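Local coordinates for ankyrin repeat domain protein (PDB 6MCA), which is a Legionella pneumophila effector (AnkH) with ankyrin repeats and a cysteine protease-like fold that interacts with LARP7 of the host 7SK snRNP complex, at residues L106-T109 with Y110-P114; A145-D148 with F149-F153. All coordinates share one frame; numbering follows the deposited sequence.

Contact 1: L106-T109 with Y110-P114; sequences LLLT and YGADP
Tyr110, Ala112 and Leu108 carry this contact, where the helix ending at Thr109 unwinds into the following loop. Tyr110 is the first residue to leave helical angles, and its ring lies back against the last turn. CG sits anti to the carbonyl carbon (chi1 -68°), which sets the ring back beside the last turn, with its CD1-CE1 edge toward the helix: Tyr110 CD1 is 3.3 Å from Leu106 O, which lies near the ring plane, and Tyr110 CE1 meets Leu106 CD1 at 3.6 Å. Thr109 runs alongside the ring, its CG2 3.8 Å from Tyr110 CE1, while its OG1 turns back to bond Lys105 O.

The backbone closes as a Schellman motif. Ala112 N reaches back five residues to Leu107 O (3.0 Å, N-H...O 153°), coming from above the carbonyl plane, and inside that loop Gly111 N makes a weak bond to Leu108 O. Gly111 takes the left-handed backbone turn of the motif (phi 100°), a conformation open to glycine because it has no side chain to meet the preceding carbonyl oxygen. The hydrophobic pair belonging to the motif is there too: Ala112 CB packs on Leu107 CB at 3.8 Å. Leu108 meets the emerging chain with one branch, CD2, set across Pro114; this Leu108 CD2 lies 3.5 Å from Ala112 O and 3.9 Å from Pro114 CB.

The Gly-Ala-Asp-Pro run after the helix is familiar from ankyrin repeats, and a predicted repeat spans it. Leu107 packs on Pro91, Leu92 and Ala95 of helix 91-97, and Leu108 inserts between this helix and Leu139 and Leu140 of helix 134-142. Helix 68-76 packs on Leu106 and Tyr110, with Ile75 touching both.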
loop_
_atom_site.group_PDB
_atom_site.type_symbol
_atom_site.label_atom_id
_atom_site.label_comp_id
_atom_site.label_asym_id
_atom_site.label_seq_id
_atom_site.Cartn_x
_atom_site.Cartn_y
_atom_site.Cartn_z
ATOM N N LEU A 106 -2.849 26.593 3.880
ATOM C CA LEU A 106 -3.623 27.170 4.974
ATOM C C LEU A 106 -3.379 26.415 6.274
ATOM O O LEU A 106 -3.172 27.024 7.330
ATOM C CB LEU A 106 -5.111 27.168 4.623
ATOM C CG LEU A 106 -6.061 27.493 5.779
ATOM C CD1 LEU A 106 -5.860 28.922 6.263
ATOM C CD2 LEU A 106 -7.508 27.250 5.383
ATOM N N LEU A 107 -3.397 25.081 6.213
ATOM C CA LEU A 107 -3.187 24.286 7.419
ATOM C C LEU A 107 -1.777 24.472 7.967
ATOM O O LEU A 107 -1.592 24.643 9.178
ATOM C CB LEU A 107 -3.467 22.812 7.131
ATOM C CG LEU A 107 -4.927 22.465 6.835
ATOM C CD1 LEU A 107 -5.067 21.000 6.461
ATOM C CD2 LEU A 107 -5.810 22.806 8.024
ATOM N N LEU A 108 -0.769 24.446 7.091
ATOM C CA LEU A 108 0.610 24.613 7.540
ATOM C C LEU A 108 0.852 26.003 8.115
ATOM O O LEU A 108 1.673 26.159 9.027
ATOM C CB LEU A 108 1.575 24.346 6.386
ATOM C CG LEU A 108 1.735 22.890 5.941
ATOM C CD1 LEU A 108 2.537 22.812 4.652
ATOM C CD2 LEU A 108 2.391 22.066 7.037
ATOM N N THR A 109 0.151 27.017 7.600
ATOM C CA THR A 109 0.327 28.373 8.107
ATOM C C THR A 109 -0.056 28.470 9.579
ATOM O O THR A 109 0.595 29.182 10.353
ATOM C CB THR A 109 -0.501 29.353 7.274
ATOM O OG1 THR A 109 -0.052 29.323 5.913
ATOM C CG2 THR A 109 -0.368 30.770 7.814
ATOM N N TYR A 110 -1.096 27.746 9.991
ATOM C CA TYR A 110 -1.637 27.855 11.340
ATOM C C TYR A 110 -1.288 26.652 12.212
ATOM O O TYR A 110 -2.040 26.300 13.123
ATOM C CB TYR A 110 -3.149 28.067 11.286
ATOM C CG TYR A 110 -3.537 29.410 10.706
ATOM C CD1 TYR A 110 -3.709 29.574 9.338
ATOM C CD2 TYR A 110 -3.717 30.517 11.525
ATOM C CE1 TYR A 110 -4.058 30.800 8.802
ATOM C CE2 TYR A 110 -4.066 31.746 11.000
ATOM C CZ TYR A 110 -4.236 31.883 9.638
ATOM O OH TYR A 110 -4.582 33.104 9.110
ATOM N N GLY A 111 -0.156 26.011 11.944
ATOM C CA GLY A 111 0.429 25.073 12.878
ATOM C C GLY A 111 0.195 23.598 12.630
ATOM O O GLY A 111 0.418 22.801 13.550
ATOM N N ALA A 112 -0.234 23.203 11.434
ATOM C CA ALA A 112 -0.396 21.784 11.144
ATOM C C ALA A 112 0.963 21.094 11.138
ATOM O O ALA A 112 1.897 21.546 10.469
ATOM C CB ALA A 112 -1.099 21.583 9.802
ATOM N N ASP A 113 1.073 20.007 11.889
ATOM C CA ASP A 113 2.326 19.272 12.014
ATOM C C ASP A 113 2.679 18.605 10.690
ATOM O O ASP A 113 1.982 17.667 10.280
ATOM C CB ASP A 113 2.210 18.228 13.126
ATOM C CG ASP A 113 3.503 17.465 13.356
ATOM O OD1 ASP A 113 4.553 17.878 12.819
ATOM O OD2 ASP A 113 3.471 16.449 14.082
ATOM N N PRO A 114 3.740 19.036 9.998
ATOM C CA PRO A 114 4.069 18.425 8.701
ATOM C C PRO A 114 4.660 17.032 8.813
ATOM O O PRO A 114 4.839 16.373 7.780
ATOM C CB PRO A 114 5.084 19.407 8.107
ATOM C CG PRO A 114 5.767 19.980 9.305
ATOM C CD PRO A 114 4.716 20.068 10.387
HETATM O O HOH W 1 2.743 24.308 10.141
#

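Contact 2: A145-D148 with F149-F153; sequences AKLD and FALDF
Leu147 O takes the N-H of Leu151 at 3.0 Å in a nearly straight bond (170° at the hydrogen), and Asp148 O takes that of Asp152 at 2.9 Å, its donor tilted from the carbonyl plane. These are regular i to i+4 bonds of the opening turns of helix 147-162, and Phe153 N to Phe149 O carries the pattern on. Lys146, just before, is still extended, so the chain passes from loop to helix within this short run.

Among the side chains, Leu147 and Leu151 make the apolar pair, one turn apart on the same flank. Leu147 has CG anti to its own nitrogen (chi1 -177°), which lays the branch along the helix toward Leu151, and the two CG atoms of Leu147 and Leu151 come to 3.9 Å. Leu151 CG also lies 3.4 Å from Leu147 O. Asp148 and Asp152 follow the same spacing. Their OD1 atoms are 5.5 Å apart, and a water donates to Asp148 OD1 at 3.0 Å and, more weakly, to Asp152 OD1. Asp152 bends back over the Asp148 carbonyl, and its buried OD2 is satisfied by a salt bridge to Arg406, whose NE makes a long, weak ion pair with Asp148 OD2. The guanidinium probably offsets the repulsion between the two acids.

Val129 of helix 126-131 touches both leucines, and Tyr141 of helix 134-142 also meets Leu147. The rings of Phe149 and Phe153 project from the helix to strand 178-182, where Ile179 and Leu181 receive them; the Phe149 ring also meets that of Tyr117, their planes about 85° apart. Arg406, from helix 404-421, ties the acidic flank to the C-terminal helical region.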
loop_
_atom_site.group_PDB
_atom_site.type_symbol
_atom_site.label_atom_id
_atom_site.label_comp_id
_atom_site.label_asym_id
_atom_site.label_seq_id
_atom_site.Cartn_x
_atom_site.Cartn_y
_atom_site.Cartn_z
ATOM N N ALA A 145 8.834 19.260 6.722
ATOM C CA ALA A 145 8.643 17.825 6.558
ATOM C C ALA A 145 9.970 17.131 6.268
ATOM O O ALA A 145 10.802 17.635 5.508
ATOM C CB ALA A 145 7.644 17.545 5.436
ATOM N N LYS A 146 10.166 15.964 6.882
ATOM C CA LYS A 146 11.396 15.193 6.745
ATOM C C LYS A 146 11.150 14.011 5.812
ATOM O O LYS A 146 10.314 13.148 6.102
ATOM C CB LYS A 146 11.893 14.714 8.109
ATOM C CG LYS A 146 12.025 15.820 9.147
ATOM C CD LYS A 146 13.024 16.882 8.710
ATOM C CE LYS A 146 13.263 17.904 9.812
ATOM N NZ LYS A 146 14.210 18.973 9.390
ATOM N N LEU A 147 11.895 13.967 4.704
ATOM C CA LEU A 147 11.647 12.976 3.660
ATOM C C LEU A 147 12.066 11.572 4.082
ATOM O O LEU A 147 11.473 10.584 3.623
ATOM C CB LEU A 147 12.382 13.388 2.382
ATOM C CG LEU A 147 12.213 12.520 1.135
ATOM C CD1 LEU A 147 10.752 12.436 0.747
ATOM C CD2 LEU A 147 13.044 13.068 -0.014
ATOM N N ASP A 148 13.080 11.463 4.945
ATOM C CA ASP A 148 13.607 10.151 5.306
ATOM C C ASP A 148 12.560 9.292 6.002
ATOM O O ASP A 148 12.549 8.071 5.822
ATOM C CB ASP A 148 14.843 10.305 6.192
ATOM C CG ASP A 148 16.080 10.685 5.402
ATOM O OD1 ASP A 148 16.154 10.331 4.206
ATOM O OD2 ASP A 148 16.979 11.336 5.977
ATOM N N PHE A 149 11.673 9.904 6.789
ATOM C CA PHE A 149 10.601 9.150 7.432
ATOM C C PHE A 149 9.720 8.458 6.396
ATOM O O PHE A 149 9.464 7.248 6.485
ATOM C CB PHE A 149 9.776 10.092 8.313
ATOM C CG PHE A 149 8.798 9.394 9.216
ATOM C CD1 PHE A 149 8.925 8.045 9.504
ATOM C CD2 PHE A 149 7.751 10.099 9.786
ATOM C CE1 PHE A 149 8.021 7.412 10.335
ATOM C CE2 PHE A 149 6.845 9.473 10.617
ATOM C CZ PHE A 149 6.981 8.128 10.893
ATOM N N ALA A 150 9.251 9.213 5.400
ATOM C CA ALA A 150 8.403 8.636 4.361
ATOM C C ALA A 150 9.148 7.566 3.575
ATOM O O ALA A 150 8.606 6.485 3.306
ATOM C CB ALA A 150 7.898 9.738 3.429
ATOM N N LEU A 151 10.399 7.851 3.194
ATOM C CA LEU A 151 11.166 6.877 2.421
ATOM C C LEU A 151 11.365 5.583 3.200
ATOM O O LEU A 151 11.212 4.487 2.646
ATOM C CB LEU A 151 12.513 7.471 2.010
ATOM C CG LEU A 151 12.479 8.635 1.018
ATOM C CD1 LEU A 151 13.888 9.000 0.578
ATOM C CD2 LEU A 151 11.606 8.300 -0.180
ATOM N N ASP A 152 11.694 5.689 4.490
ATOM C CA ASP A 152 11.927 4.499 5.299
ATOM C C ASP A 152 10.643 3.711 5.507
ATOM O O ASP A 152 10.660 2.476 5.466
ATOM C CB ASP A 152 12.542 4.887 6.643
ATOM C CG ASP A 152 13.929 5.482 6.500
ATOM O OD1 ASP A 152 14.589 5.214 5.473
ATOM O OD2 ASP A 152 14.358 6.221 7.412
ATOM N N PHE A 153 9.519 4.399 5.732
ATOM C CA PHE A 153 8.246 3.694 5.854
ATOM C C PHE A 153 7.928 2.925 4.577
ATOM O O PHE A 153 7.578 1.737 4.623
ATOM C CB PHE A 153 7.121 4.677 6.184
ATOM C CG PHE A 153 5.756 4.042 6.233
ATOM C CD1 PHE A 153 5.280 3.481 7.406
ATOM C CD2 PHE A 153 4.949 4.006 5.105
ATOM C CE1 PHE A 153 4.030 2.893 7.455
ATOM C CE2 PHE A 153 3.698 3.417 5.148
ATOM C CZ PHE A 153 3.237 2.863 6.325
HETATM O O HOH W 2 16.121 7.438 3.266
#

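Overall arrangement
Contact 1 comes first along the chain and contact 2 follows, their centres 18 Å apart on the same side of the chain's centre. The first lies about 26 Å from that centre, the second about 15 Å. They touch directly through Pro114 O and Ala145 CB, 3.8 Å apart, and Asn115, whose N is bonded by Asp113 OD1, accepts the backbone N-H of Lys146 with its own OD1. Helix 134-142 is common to both, receiving Leu108 from contact 1 and Ala145 and Leu147 from contact 2. Together they run from an ankyrin helix end to the helix that joins the repeat stack to strand 178-182 and Arg406.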